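Local coordinates for 6-phosphogluconolactonase (Leishmania braziliensis, PDB 3CSS), which probably hydrolyses 6-phosphogluconolactone to 6-phosphogluconate, the second step of the oxidative stage of the pentose phosphate pathway, at residues 109-114 against 127-132; 131-136 against 184-189; 115-120 against 197-202; 73-78 against 85-90; 164-169 against 190-195. One frame throughout, in Å; residues are numbered along the deposited sequence. Where two conformers were deposited one is given.

How the interactions relate
Interactions 1 and 2 use successive turns of helix 123-140, with centres about 9 Å apart: interaction 1 sets it against the helix 110-113, interaction 2 against strand 186-189. Interactions 3 and 4 reach the same mixed sheet, where strands 201-204 and 69-77 are neighbours, and Ser116 OG sits 2.6 Å from Leu78 O. A salt bridge of Arg109 NH2 to Glu76 OE2 (2.8 Å) joins interactions 1 and 4. Tyr133 OH, 2.7 Å from Leu73 O, ties interaction 2 to interaction 4, and Lys198 NZ, 2.9 Å from Pro193 O, interaction 3 to interaction 5. Interaction 5 holds the loop that resembles the active-site signature of family relatives; its nearest atoms are about 6 Å from interaction 4.

Interaction 1. Residues 109-114 against 127-132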
# COMPACT_ATOMS: atom_id res chain seq x y z
N ARG A 109 2.13 3.10 17.32
CA ARG A 109 1.20 1.98 17.55
C ARG A 109 0.80 1.75 18.98
O ARG A 109 -0.06 0.92 19.25
CB ARG A 109 1.80 0.64 17.10
CG ARG A 109 2.37 0.62 15.73
CD ARG A 109 3.86 0.80 15.75
NE ARG A 109 4.33 1.15 14.42
CZ ARG A 109 4.52 0.28 13.44
NH1 ARG A 109 4.31 -1.01 13.64
NH2 ARG A 109 4.92 0.71 12.26
N ARG A 110 1.42 2.48 19.90
CA ARG A 110 1.30 2.28 21.35
C ARG A 110 -0.14 2.16 21.84
O ARG A 110 -0.46 1.35 22.70
CB ARG A 110 1.94 3.45 22.09
CG ARG A 110 3.38 3.26 22.50
CD ARG A 110 3.59 3.93 23.83
NE ARG A 110 2.45 3.64 24.70
CZ ARG A 110 2.41 2.62 25.55
NH1 ARG A 110 3.46 1.82 25.67
NH2 ARG A 110 1.33 2.42 26.29
N ALA A 111 -1.00 3.04 21.34
CA ALA A 111 -2.40 3.07 21.79
C ALA A 111 -3.16 1.76 21.50
O ALA A 111 -4.17 1.48 22.15
CB ALA A 111 -3.14 4.25 21.16
N ALA A 112 -2.66 0.97 20.55
CA ALA A 112 -3.30 -0.28 20.12
C ALA A 112 -2.68 -1.56 20.69
O ALA A 112 -3.31 -2.61 20.66
CB ALA A 112 -3.32 -0.37 18.59
N LEU A 113 -1.45 -1.50 21.18
CA LEU A 113 -0.71 -2.74 21.49
C LEU A 113 -1.38 -3.61 22.58
O LEU A 113 -1.31 -4.84 22.52
CB LEU A 113 0.75 -2.43 21.85
CG LEU A 113 1.64 -1.87 20.74
CD1 LEU A 113 3.05 -1.64 21.27
CD2 LEU A 113 1.65 -2.78 19.53
N ALA A 114 -2.03 -2.99 23.56
CA ALA A 114 -2.70 -3.76 24.62
C ALA A 114 -3.93 -4.56 24.12
O ALA A 114 -4.33 -5.52 24.77
CB ALA A 114 -3.09 -2.85 25.81
N TRP A 127 -8.51 2.67 15.97
CA TRP A 127 -8.91 4.03 15.60
C TRP A 127 -8.00 5.10 16.19
O TRP A 127 -7.70 6.08 15.52
CB TRP A 127 -10.35 4.32 16.00
CG TRP A 127 -11.39 3.95 14.96
CD1 TRP A 127 -12.45 3.12 15.12
CD2 TRP A 127 -11.45 4.41 13.60
NE1 TRP A 127 -13.18 3.03 13.96
CE2 TRP A 127 -12.58 3.81 13.00
CE3 TRP A 127 -10.67 5.28 12.83
CZ2 TRP A 127 -12.94 4.05 11.68
CZ3 TRP A 127 -11.03 5.51 11.51
CH2 TRP A 127 -12.15 4.90 10.95
N ALA A 128 -7.57 4.91 17.43
CA ALA A 128 -6.67 5.87 18.07
C ALA A 128 -5.37 6.00 17.26
O ALA A 128 -4.91 7.11 17.00
CB ALA A 128 -6.39 5.45 19.50
N VAL A 129 -4.81 4.86 16.84
CA VAL A 129 -3.60 4.84 16.00
C VAL A 129 -3.88 5.45 14.61
O VAL A 129 -3.09 6.27 14.13
CB VAL A 129 -3.02 3.41 15.85
CG1 VAL A 129 -1.85 3.39 14.88
CG2 VAL A 129 -2.61 2.86 17.21
N ALA A 130 -5.00 5.08 13.99
CA ALA A 130 -5.40 5.62 12.69
C ALA A 130 -5.49 7.15 12.71
O ALA A 130 -4.99 7.82 11.80
CB ALA A 130 -6.76 5.03 12.24
N GLN A 131 -6.11 7.68 13.75
CA GLN A 131 -6.34 9.12 13.87
C GLN A 131 -5.04 9.91 14.02
O GLN A 131 -4.85 10.94 13.38
CB GLN A 131 -7.30 9.39 15.01
CG GLN A 131 -8.71 8.92 14.70
CD GLN A 131 -9.51 9.96 13.93
OE1 GLN A 131 -9.72 9.83 12.71
NE2 GLN A 131 -9.99 10.98 14.65
N ASP A 132 -4.13 9.40 14.85
CA ASP A 132 -2.82 10.02 15.02
C ASP A 132 -2.00 9.98 13.72
O ASP A 132 -1.30 10.94 13.39
CB ASP A 132 -2.05 9.34 16.16
CG ASP A 132 -2.50 9.79 17.56
OD1 ASP A 132 -3.34 10.73 17.68
OD2 ASP A 132 -1.99 9.21 18.55
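The flat group that reaches across is the peptide carbonyl of Arg109, whose O lies 3.8 Å from Val129 CG2. The same oxygen accepts the backbone N-H of Ala112, so the methyl touches an acceptor already engaged in the first turn of its helix. The Arg109 guanidinium points away from the contact; its N-H groups go to the Glu76 carboxylate, in a salt bridge, and to the carbonyls of Ile107 and Leu79. The rest is methyl packing. Val129 stands with CG1 anti to its backbone N (chi1 175°), which sends CG2 to the short helix, where it meets Ala112 CB at 3.6 Å and, more loosely, Ala111 CB at 4.2 Å. Here the weakly bonded helix 110-113 lies against helix 123-140, which packs over strands 201-204 and 186-189 of the mixed sheet of the glucosamine-6-phosphate isomerase/6-phosphogluconolactonase fold: Val129 CG1 and Ala130 rest on Val202, and Ala130 also touches Val186 and Val188. The closest backbone approach is between the CA atoms of Arg109 and Val129, 5.8 Å apart. Toward solvent, Ala111 CB and Ala128 CB meet methyl to methyl at 3.8 Å.

Interaction 2. Residues 131-136 against 184-189. Unlike the reference sequence in segment 131-136: Val135 (reference Ala).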
# COMPACT_ATOMS: atom_id res chain seq x y z
N GLN A 131 -6.11 7.68 13.75
CA GLN A 131 -6.34 9.12 13.87
C GLN A 131 -5.04 9.91 14.02
O GLN A 131 -4.85 10.94 13.38
CB GLN A 131 -7.30 9.39 15.01
CG GLN A 131 -8.71 8.92 14.70
CD GLN A 131 -9.51 9.96 13.93
OE1 GLN A 131 -9.72 9.83 12.71
NE2 GLN A 131 -9.99 10.98 14.65
N ASP A 132 -4.13 9.40 14.85
CA ASP A 132 -2.82 10.02 15.02
C ASP A 132 -2.00 9.98 13.72
O ASP A 132 -1.30 10.94 13.39
CB ASP A 132 -2.05 9.34 16.16
CG ASP A 132 -2.50 9.79 17.56
OD1 ASP A 132 -3.34 10.73 17.68
OD2 ASP A 132 -1.99 9.21 18.55
N TYR A 133 -2.10 8.87 12.99
CA TYR A 133 -1.36 8.73 11.74
C TYR A 133 -1.94 9.67 10.67
O TYR A 133 -1.20 10.30 9.93
CB TYR A 133 -1.39 7.26 11.28
CG TYR A 133 -0.58 6.93 10.05
CD1 TYR A 133 0.66 7.53 9.80
CD2 TYR A 133 -1.02 5.97 9.15
CE1 TYR A 133 1.39 7.22 8.67
CE2 TYR A 133 -0.27 5.63 8.04
CZ TYR A 133 0.92 6.26 7.79
OH TYR A 133 1.62 5.90 6.65
N GLU A 134 -3.26 9.76 10.61
CA GLU A 134 -3.92 10.70 9.70
C GLU A 134 -3.49 12.16 9.92
O GLU A 134 -3.21 12.88 8.97
CB GLU A 134 -5.44 10.58 9.84
CG GLU A 134 -6.19 11.65 9.10
CD GLU A 134 -7.67 11.34 8.95
OE1 GLU A 134 -8.03 10.17 8.71
OE2 GLU A 134 -8.46 12.29 9.10
N VAL A 135 -3.45 12.58 11.18
CA VAL A 135 -2.96 13.90 11.55
C VAL A 135 -1.54 14.11 11.02
O VAL A 135 -1.22 15.15 10.42
CB VAL A 135 -2.99 14.10 13.08
CG1 VAL A 135 -2.27 15.38 13.46
CG2 VAL A 135 -4.43 14.11 13.59
N LYS A 136 -0.69 13.10 11.22
CA LYS A 136 0.70 13.17 10.76
C LYS A 136 0.77 13.30 9.24
O LYS A 136 1.53 14.12 8.72
CB LYS A 136 1.49 11.95 11.25
CG LYS A 136 2.88 12.24 11.62
CD LYS A 136 3.66 11.00 11.99
CE LYS A 136 3.64 10.71 13.48
NZ LYS A 136 4.65 9.68 13.81
N HIS A 184 -12.41 8.85 5.97
CA HIS A 184 -11.11 9.06 6.62
C HIS A 184 -9.95 8.90 5.65
O HIS A 184 -10.07 8.22 4.63
CB HIS A 184 -10.95 8.11 7.80
CG HIS A 184 -12.05 8.20 8.82
ND1 HIS A 184 -13.12 7.34 8.83
CD2 HIS A 184 -12.23 9.04 9.87
CE1 HIS A 184 -13.92 7.64 9.84
NE2 HIS A 184 -13.41 8.68 10.48
N VAL A 185 -8.82 9.52 5.99
CA VAL A 185 -7.55 9.28 5.29
C VAL A 185 -6.96 7.93 5.70
O VAL A 185 -6.46 7.19 4.86
CB VAL A 185 -6.53 10.41 5.61
CG1 VAL A 185 -5.16 10.09 5.08
CG2 VAL A 185 -7.01 11.77 5.05
N VAL A 186 -6.98 7.63 6.99
CA VAL A 186 -6.52 6.35 7.52
C VAL A 186 -7.70 5.65 8.19
O VAL A 186 -8.37 6.24 9.05
CB VAL A 186 -5.36 6.52 8.56
CG1 VAL A 186 -4.84 5.18 9.02
CG2 VAL A 186 -4.25 7.36 7.99
N SER A 187 -7.95 4.42 7.78
CA SER A 187 -9.04 3.63 8.33
C SER A 187 -8.46 2.40 9.04
O SER A 187 -7.25 2.29 9.23
CB SER A 187 -9.99 3.23 7.21
OG SER A 187 -11.20 2.68 7.71
N VAL A 188 -9.35 1.49 9.44
CA VAL A 188 -8.99 0.37 10.28
C VAL A 188 -9.65 -0.92 9.80
O VAL A 188 -10.69 -0.90 9.14
CB VAL A 188 -9.40 0.65 11.75
CG1 VAL A 188 -8.68 1.91 12.23
CG2 VAL A 188 -10.91 0.78 11.90
N SER A 189 -9.06 -2.05 10.17
CA SER A 189 -9.63 -3.34 9.83
C SER A 189 -9.01 -4.44 10.64
O SER A 189 -7.91 -4.28 11.16
CB SER A 189 -9.33 -3.66 8.37
OG SER A 189 -7.93 -3.75 8.20
O HOH W 1 -8.41 8.34 10.79
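The helix 131-136 passes the entry to the strand 186-189 with Glu134 CA only 5.5 Å from Val186 CA. Just before the strand the chain kinks: Val185 has a helical psi of -45° between extended neighbours, and the N-H groups of Val185 and Val186 turn toward the same acceptor. That acceptor is Glu134 OE1. It takes Val186 N at 3.2 Å in a nearly straight bond on the anti side of the carboxylate, and Val185 N at 2.9 Å in a more bent one from above the carboxylate plane. Both donors come from the same face. Glu134 reaches them with an extended chain, its CG and CD passing obliquely over Val185 CB. Strand 186-189 is one of the two edge strands of the mixed sheet, and the helix packs against it: Val186 CG2 fits against Tyr133 CD2 at 3.7 Å, the two side chains nearly perpendicular, while Tyr133 OH bonds to Leu73 O. Farther out, a water spans Gln131 OE1 (2.8 Å) and Val186 O (2.7 Å). Gln131 OE1 also approaches His184 CD2 at 3.9 Å, its amide nearly perpendicular to the imidazole of His184; ND1 of that ring bonds to Asp181.

Interaction 3. Residues 115-120 against 197-202; sequences TSKDEK and PKVWRV
A type I beta turn, Thr115 to Asp118, docks onto the lead-in to strand 201-204, where Ser116 meets Val199 and Trp200. The chief bond is Trp200 N to Ser116 O, at 2.7 Å and almost linear, with the donor tilted only slightly from the carbonyl plane. The same oxygen also receives a CA-H contact from Val199 CA at 3.3 Å. With CG anti to the carbonyl carbon (chi1 -84°), Trp200 then lays the edge of its indole along the chain that leaves the turn. NE1 gives one N-H to two carbonyls: it bonds to Asp118 O at 3.0 Å, close to the ring plane, and weakly to Glu119 O, so neither bond is straight and the proton is shared. The ring also meets Phe190 edge-to-face and rests on Leu123 and Ala126 of helix 123-140. Val199 CG2, anti to its backbone N, sits 3.4 Å from Ser116 OG, a hydroxyl that bonds to Leu78 O. At the outer end a water donates to both Lys117 O and Lys198 O, each at 2.6 Å, and so bridges the two backbones. Behind the contact the Arg201 guanidinium staples its own segment: NH2 holds Pro197 O on a lone pair at 2.9 Å and NE holds Val199 O, both near the guanidinium plane. These bonds span the inverse gamma turn centred on Lys198, which follows a cis peptide before Pro197. This is a loop-to-strand junction of the family's mixed alpha/beta sheet, the loop before helix 123-140 held against the start of antiparallel strand 201-204.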
# COMPACT_ATOMS: atom_id res chain seq x y z
N THR A 115 -4.52 -4.18 22.98
CA THR A 115 -5.76 -4.80 22.50
C THR A 115 -5.79 -5.23 21.01
O THR A 115 -6.80 -5.78 20.54
CB THR A 115 -6.97 -3.84 22.76
OG1 THR A 115 -6.80 -2.63 22.01
CG2 THR A 115 -7.10 -3.51 24.26
N SER A 116 -4.70 -5.00 20.27
CA SER A 116 -4.71 -5.19 18.80
C SER A 116 -4.87 -6.65 18.35
O SER A 116 -5.23 -6.91 17.21
CB SER A 116 -3.44 -4.57 18.17
OG SER A 116 -2.26 -5.21 18.61
N LYS A 117 -4.61 -7.60 19.25
CA LYS A 117 -4.82 -9.01 18.91
C LYS A 117 -6.22 -9.52 19.29
O LYS A 117 -6.55 -10.68 19.06
CB LYS A 117 -3.72 -9.87 19.54
CG LYS A 117 -2.33 -9.53 19.02
CD LYS A 117 -1.29 -10.50 19.54
CE LYS A 117 0.07 -10.23 18.92
NZ LYS A 117 1.16 -10.99 19.62
N ASP A 118 -7.05 -8.63 19.84
CA ASP A 118 -8.41 -8.98 20.21
C ASP A 118 -9.31 -8.58 19.07
O ASP A 118 -9.49 -7.39 18.82
CB ASP A 118 -8.82 -8.24 21.48
CG ASP A 118 -10.15 -8.72 22.05
OD1 ASP A 118 -11.01 -9.26 21.31
OD2 ASP A 118 -10.35 -8.53 23.26
N GLU A 119 -9.87 -9.57 18.38
CA GLU A 119 -10.64 -9.31 17.17
C GLU A 119 -11.76 -8.31 17.40
O GLU A 119 -11.94 -7.40 16.59
CB GLU A 119 -11.18 -10.63 16.61
CG GLU A 119 -12.02 -10.48 15.37
CD GLU A 119 -12.35 -11.81 14.73
OE1 GLU A 119 -11.83 -12.85 15.20
OE2 GLU A 119 -13.14 -11.80 13.77
N LYS A 120 -12.52 -8.47 18.48
CA LYS A 120 -13.60 -7.53 18.77
C LYS A 120 -13.07 -6.30 19.51
O LYS A 120 -13.29 -5.15 19.09
CB LYS A 120 -14.71 -8.19 19.58
CG LYS A 120 -16.04 -7.42 19.52
CD LYS A 120 -16.74 -7.38 20.88
CE LYS A 120 -18.04 -6.57 20.80
NZ LYS A 120 -18.76 -6.52 22.11
N PRO A 197 -1.14 -11.90 9.73
CA PRO A 197 -1.37 -12.17 11.14
C PRO A 197 -2.72 -11.65 11.65
O PRO A 197 -3.24 -10.67 11.12
CB PRO A 197 -0.20 -11.44 11.84
CG PRO A 197 0.26 -10.44 10.91
CD PRO A 197 -0.04 -10.94 9.53
N LYS A 198 -3.25 -12.32 12.67
CA LYS A 198 -4.53 -11.97 13.28
C LYS A 198 -4.34 -10.81 14.26
O LYS A 198 -4.28 -11.00 15.48
CB LYS A 198 -5.13 -13.18 14.02
CG LYS A 198 -5.42 -14.39 13.14
CD LYS A 198 -6.37 -14.05 12.02
CE LYS A 198 -6.77 -15.26 11.20
NZ LYS A 198 -7.66 -14.85 10.08
N VAL A 199 -4.22 -9.61 13.72
CA VAL A 199 -3.99 -8.41 14.50
C VAL A 199 -4.67 -7.26 13.78
O VAL A 199 -4.72 -7.24 12.53
CB VAL A 199 -2.47 -8.08 14.66
CG1 VAL A 199 -1.79 -7.90 13.31
CG2 VAL A 199 -2.23 -6.85 15.59
N TRP A 200 -5.21 -6.32 14.55
CA TRP A 200 -5.82 -5.11 13.99
C TRP A 200 -4.83 -4.36 13.12
O TRP A 200 -3.59 -4.45 13.31
CB TRP A 200 -6.42 -4.19 15.07
CG TRP A 200 -7.80 -4.61 15.44
CD1 TRP A 200 -8.16 -5.52 16.40
CD2 TRP A 200 -9.02 -4.16 14.84
NE1 TRP A 200 -9.52 -5.65 16.43
CE2 TRP A 200 -10.07 -4.84 15.47
CE3 TRP A 200 -9.32 -3.23 13.83
CZ2 TRP A 200 -11.41 -4.65 15.11
CZ3 TRP A 200 -10.64 -3.04 13.48
CH2 TRP A 200 -11.67 -3.73 14.12
N ARG A 201 -5.39 -3.65 12.14
CA ARG A 201 -4.65 -2.91 11.14
C ARG A 201 -5.06 -1.44 11.05
O ARG A 201 -6.20 -1.07 11.37
CB ARG A 201 -4.84 -3.52 9.72
CG ARG A 201 -4.80 -5.04 9.64
CD ARG A 201 -3.45 -5.59 10.01
NE ARG A 201 -3.37 -7.05 9.88
CZ ARG A 201 -3.08 -7.68 8.74
NH1 ARG A 201 -2.82 -7.00 7.63
NH2 ARG A 201 -3.03 -9.00 8.71
N VAL A 202 -4.13 -0.63 10.58
CA VAL A 202 -4.48 0.65 9.99
C VAL A 202 -4.11 0.59 8.52
O VAL A 202 -3.20 -0.15 8.11
CB VAL A 202 -3.79 1.84 10.69
CG1 VAL A 202 -4.29 1.96 12.13
CG2 VAL A 202 -2.31 1.70 10.67
O HOH W 2 -5.57 -12.35 17.31

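Interaction 4. Residues 73-78 against 85-90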
# COMPACT_ATOMS: atom_id res chain seq x y z
N LEU A 73 4.03 4.16 5.27
CA LEU A 73 3.49 2.80 5.21
C LEU A 73 2.03 2.91 4.76
O LEU A 73 1.20 3.58 5.38
CB LEU A 73 3.57 2.11 6.58
CG LEU A 73 4.96 1.78 7.12
CD1 LEU A 73 4.81 1.35 8.59
CD2 LEU A 73 5.64 0.71 6.30
N GLY A 74 1.71 2.26 3.65
CA GLY A 74 0.33 2.22 3.17
C GLY A 74 -0.66 1.44 4.03
O GLY A 74 -1.85 1.71 4.01
N ASP A 75 -0.15 0.48 4.79
CA ASP A 75 -0.91 -0.19 5.83
C ASP A 75 0.06 -0.81 6.80
O ASP A 75 1.25 -0.98 6.50
CB ASP A 75 -1.88 -1.23 5.27
CG ASP A 75 -1.18 -2.51 4.78
OD1 ASP A 75 -0.43 -2.45 3.78
OD2 ASP A 75 -1.45 -3.58 5.37
N GLU A 76 -0.45 -1.13 7.98
CA GLU A 76 0.42 -1.68 9.01
C GLU A 76 -0.33 -2.57 9.98
O GLU A 76 -1.49 -2.32 10.32
CB GLU A 76 1.17 -0.55 9.74
CG GLU A 76 2.10 -0.99 10.88
CD GLU A 76 3.24 -1.91 10.43
OE1 GLU A 76 2.96 -2.98 9.86
OE2 GLU A 76 4.43 -1.57 10.70
N ARG A 77 0.36 -3.62 10.40
CA ARG A 77 -0.09 -4.47 11.48
C ARG A 77 0.22 -3.79 12.81
O ARG A 77 1.37 -3.38 13.04
CB ARG A 77 0.66 -5.81 11.41
CG ARG A 77 0.36 -6.64 10.19
CD ARG A 77 1.23 -6.27 8.98
NE ARG A 77 1.00 -7.15 7.83
CZ ARG A 77 1.64 -8.28 7.56
NH1 ARG A 77 2.57 -8.75 8.37
NH2 ARG A 77 1.32 -8.98 6.46
N LEU A 78 -0.77 -3.71 13.70
CA LEU A 78 -0.58 -2.99 14.97
C LEU A 78 0.16 -3.85 15.99
O LEU A 78 -0.39 -4.28 17.02
CB LEU A 78 -1.90 -2.45 15.50
CG LEU A 78 -2.56 -1.46 14.53
CD1 LEU A 78 -3.88 -0.95 15.09
CD2 LEU A 78 -1.61 -0.31 14.19
N GLN A 85 6.70 -9.43 12.37
CA GLN A 85 5.51 -9.41 11.52
C GLN A 85 4.92 -8.01 11.29
O GLN A 85 3.85 -7.88 10.69
CB GLN A 85 4.45 -10.36 12.08
CG GLN A 85 4.76 -11.82 11.81
CD GLN A 85 3.61 -12.72 12.16
OE1 GLN A 85 3.36 -13.00 13.33
NE2 GLN A 85 2.87 -13.17 11.13
N SER A 86 5.62 -6.97 11.74
CA SER A 86 5.26 -5.61 11.33
C SER A 86 5.88 -5.30 9.96
O SER A 86 6.98 -5.77 9.63
CB SER A 86 5.70 -4.56 12.35
OG SER A 86 7.08 -4.33 12.27
N ASN A 87 5.16 -4.50 9.17
CA ASN A 87 5.66 -4.05 7.87
C ASN A 87 6.87 -3.13 8.05
O ASN A 87 7.79 -3.14 7.25
CB ASN A 87 4.57 -3.37 7.03
CG ASN A 87 3.45 -4.32 6.63
OD1 ASN A 87 3.66 -5.53 6.48
ND2 ASN A 87 2.26 -3.77 6.40
N PHE A 88 6.86 -2.35 9.13
CA PHE A 88 7.98 -1.48 9.45
C PHE A 88 9.27 -2.26 9.64
O PHE A 88 10.31 -1.88 9.13
CB PHE A 88 7.67 -0.66 10.69
CG PHE A 88 8.76 0.31 11.03
CD1 PHE A 88 8.87 1.51 10.35
CD2 PHE A 88 9.69 -0.01 12.01
CE1 PHE A 88 9.90 2.42 10.68
CE2 PHE A 88 10.72 0.88 12.33
CZ PHE A 88 10.81 2.10 11.65
N SER A 89 9.20 -3.35 10.38
CA SER A 89 10.36 -4.21 10.57
C SER A 89 10.90 -4.70 9.23
O SER A 89 12.09 -4.58 8.93
CB SER A 89 10.00 -5.41 11.44
OG SER A 89 11.12 -6.28 11.56
N MET A 90 10.00 -5.28 8.44
CA MET A 90 10.39 -5.80 7.14
C MET A 90 11.04 -4.71 6.28
O MET A 90 12.09 -4.93 5.70
CB MET A 90 9.17 -6.40 6.43
CG MET A 90 9.50 -7.00 5.07
SD MET A 90 9.41 -5.80 3.73
CE MET A 90 7.66 -5.41 3.72
O HOH W 3 0.05 -5.62 5.52
O HOH W 4 3.99 -11.43 8.38
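Glu76 takes onto its carboxylate the N-H groups at the start of helix 87-96, which have no helical acceptor: Asn87 N reaches OE1 at 2.8 Å on the syn lone pair, and Phe88 N reaches OE2 at 3.0 Å, also on the syn side. The chain bends at chi2 (62°) to bring both oxygens to the helix end. OE1 accepts a second time, from the backbone N of Arg77 on its anti side, while OE2 is also engaged by Arg109 in a salt bridge; each buried oxygen is gripped at least twice. Ser86 is the N-cap, its OG accepting from Ser89 N at 3.0 Å and bonding to Asp83 O as well, so this hydroxyl and the Glu76 carboxylate serve the open first turn. This is the strand-loop-helix connection at the last of the sheet's parallel strands. Asn87 is pinned at both ends of its amide. ND2 bonds to Asp75 O at 3.0 Å, with that oxygen in the amide plane but the donor above the carbonyl plane; it also gives to a water, and OD1 accepts from Gly46 N. That water donates to Asp75 OD2, itself bonded to Ser171, and accepts from Arg77 NE. Arg77 NH1 turns to Gln85 O at 2.8 Å, near the guanidinium plane, and to a second water; Asn87 OD1 lies over one guanidinium face. Leu73 CD1 packs at the edge of the Phe88 ring, 4.1 Å from Phe88 CB. A helix N-terminus and Arg109 thus hold the Glu76 carboxylate in place, tying strand 69-77 to the start of helix 87-96.

Interaction 5. Residues 164-169 against 190-195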
# COMPACT_ATOMS: atom_id res chain seq x y z
N GLY A 164 -4.24 -10.00 -1.62
CA GLY A 164 -4.45 -11.26 -0.92
C GLY A 164 -5.32 -12.20 -1.72
O GLY A 164 -6.11 -11.78 -2.58
N SER A 165 -5.23 -13.48 -1.38
CA SER A 165 -6.13 -14.49 -1.98
C SER A 165 -7.61 -14.26 -1.63
O SER A 165 -8.48 -14.82 -2.29
CB SER A 165 -5.72 -15.89 -1.57
OG SER A 165 -5.91 -16.07 -0.18
N ASP A 166 -7.87 -13.45 -0.61
CA ASP A 166 -9.22 -13.02 -0.24
C ASP A 166 -9.73 -11.82 -1.04
O ASP A 166 -10.85 -11.35 -0.81
CB ASP A 166 -9.26 -12.73 1.26
CG ASP A 166 -8.50 -11.48 1.64
OD1 ASP A 166 -7.60 -11.08 0.88
OD2 ASP A 166 -8.81 -10.87 2.70
N GLY A 167 -8.90 -11.28 -1.94
CA GLY A 167 -9.27 -10.11 -2.74
C GLY A 167 -8.93 -8.76 -2.12
O GLY A 167 -9.22 -7.72 -2.70
N HIS A 168 -8.35 -8.76 -0.91
CA HIS A 168 -8.00 -7.51 -0.24
C HIS A 168 -6.73 -6.90 -0.86
O HIS A 168 -5.95 -7.58 -1.53
CB HIS A 168 -7.84 -7.71 1.29
CG HIS A 168 -6.46 -8.03 1.74
ND1 HIS A 168 -5.95 -9.31 1.76
CD2 HIS A 168 -5.49 -7.24 2.27
CE1 HIS A 168 -4.72 -9.29 2.22
NE2 HIS A 168 -4.41 -8.05 2.55
N THR A 169 -6.55 -5.61 -0.61
CA THR A 169 -5.30 -4.93 -0.88
C THR A 169 -5.08 -3.96 0.30
O THR A 169 -6.02 -3.68 1.08
CB THR A 169 -5.33 -4.19 -2.25
OG1 THR A 169 -4.03 -3.70 -2.59
CG2 THR A 169 -6.37 -3.03 -2.26
N PHE A 190 -9.72 -5.56 10.72
CA PHE A 190 -9.16 -6.83 11.17
C PHE A 190 -9.12 -7.75 9.94
O PHE A 190 -10.02 -7.69 9.07
CB PHE A 190 -10.02 -7.44 12.29
CG PHE A 190 -9.30 -8.48 13.10
CD1 PHE A 190 -8.48 -8.09 14.15
CD2 PHE A 190 -9.42 -9.84 12.81
CE1 PHE A 190 -7.79 -9.02 14.90
CE2 PHE A 190 -8.74 -10.79 13.55
CZ PHE A 190 -7.93 -10.37 14.62
N PRO A 191 -8.08 -8.59 9.82
CA PRO A 191 -8.03 -9.46 8.66
C PRO A 191 -9.22 -10.39 8.50
O PRO A 191 -9.90 -10.74 9.47
CB PRO A 191 -6.74 -10.28 8.85
CG PRO A 191 -6.39 -10.11 10.27
CD PRO A 191 -6.91 -8.77 10.69
N SER A 192 -9.46 -10.78 7.25
CA SER A 192 -10.50 -11.72 6.91
C SER A 192 -10.09 -13.12 7.40
O SER A 192 -8.93 -13.31 7.82
CB SER A 192 -10.70 -11.73 5.40
OG SER A 192 -9.60 -12.32 4.74
N PRO A 193 -11.02 -14.09 7.40
CA PRO A 193 -10.74 -15.40 8.00
C PRO A 193 -9.49 -16.15 7.51
O PRO A 193 -8.81 -16.80 8.32
CB PRO A 193 -12.00 -16.20 7.68
CG PRO A 193 -13.08 -15.19 7.70
CD PRO A 193 -12.45 -13.98 7.04
N THR A 194 -9.19 -16.05 6.22
CA THR A 194 -8.03 -16.75 5.65
C THR A 194 -6.69 -16.04 5.85
O THR A 194 -5.63 -16.64 5.58
CB THR A 194 -8.21 -16.97 4.15
OG1 THR A 194 -8.30 -15.69 3.49
CG2 THR A 194 -9.45 -17.88 3.87
N MET A 195 -6.73 -14.78 6.30
CA MET A 195 -5.56 -13.91 6.28
C MET A 195 -4.91 -13.74 7.65
O MET A 195 -5.61 -13.67 8.68
CB MET A 195 -5.94 -12.56 5.71
CG MET A 195 -6.43 -12.65 4.27
SD MET A 195 -5.06 -12.86 3.08
CE MET A 195 -5.21 -14.57 2.61
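Asp166 is gripped on both carboxylate oxygens, one of them by the facing loop. OD2 accepts the hydroxyl of Ser192, OG to OD2 2.6 Å, on the anti side and tilted from the carboxylate plane. OD1 takes two donors from His168: ND1 at 2.6 Å on the syn lone pair, with the oxygen in the imidazole plane, and the backbone N at 3.0 Å from above the carboxylate plane. The latter closes an Asx turn. Three bonds therefore fix the rotation of the carboxylate, and the ND1 bond fixes that of the ring. Met195, with its chain bent at chi2 and chi3, folds in beside this pair. Its CG lies 3.4 Å from Asp166 OD2, and its SD approaches His168 CE1 at 3.7 Å, oblique to the ring, while Phe173 stacks on that imidazole. Thr194 OG1 closes the outer rim against Asp166 CB at 3.8 Å. The two loops face each other as type I turns, Gly164 to Gly167 and Ser192 to Met195. Gly167, with a positive phi of 89°, lets the chain swing His168 back to Asp166. The sequence Gly-Ser-Asp-Gly-His matches the signature that, in glucosamine-6-phosphate isomerase relatives, carries active-site residues, and the paired Asp166 and His168 are consistent with such a site here.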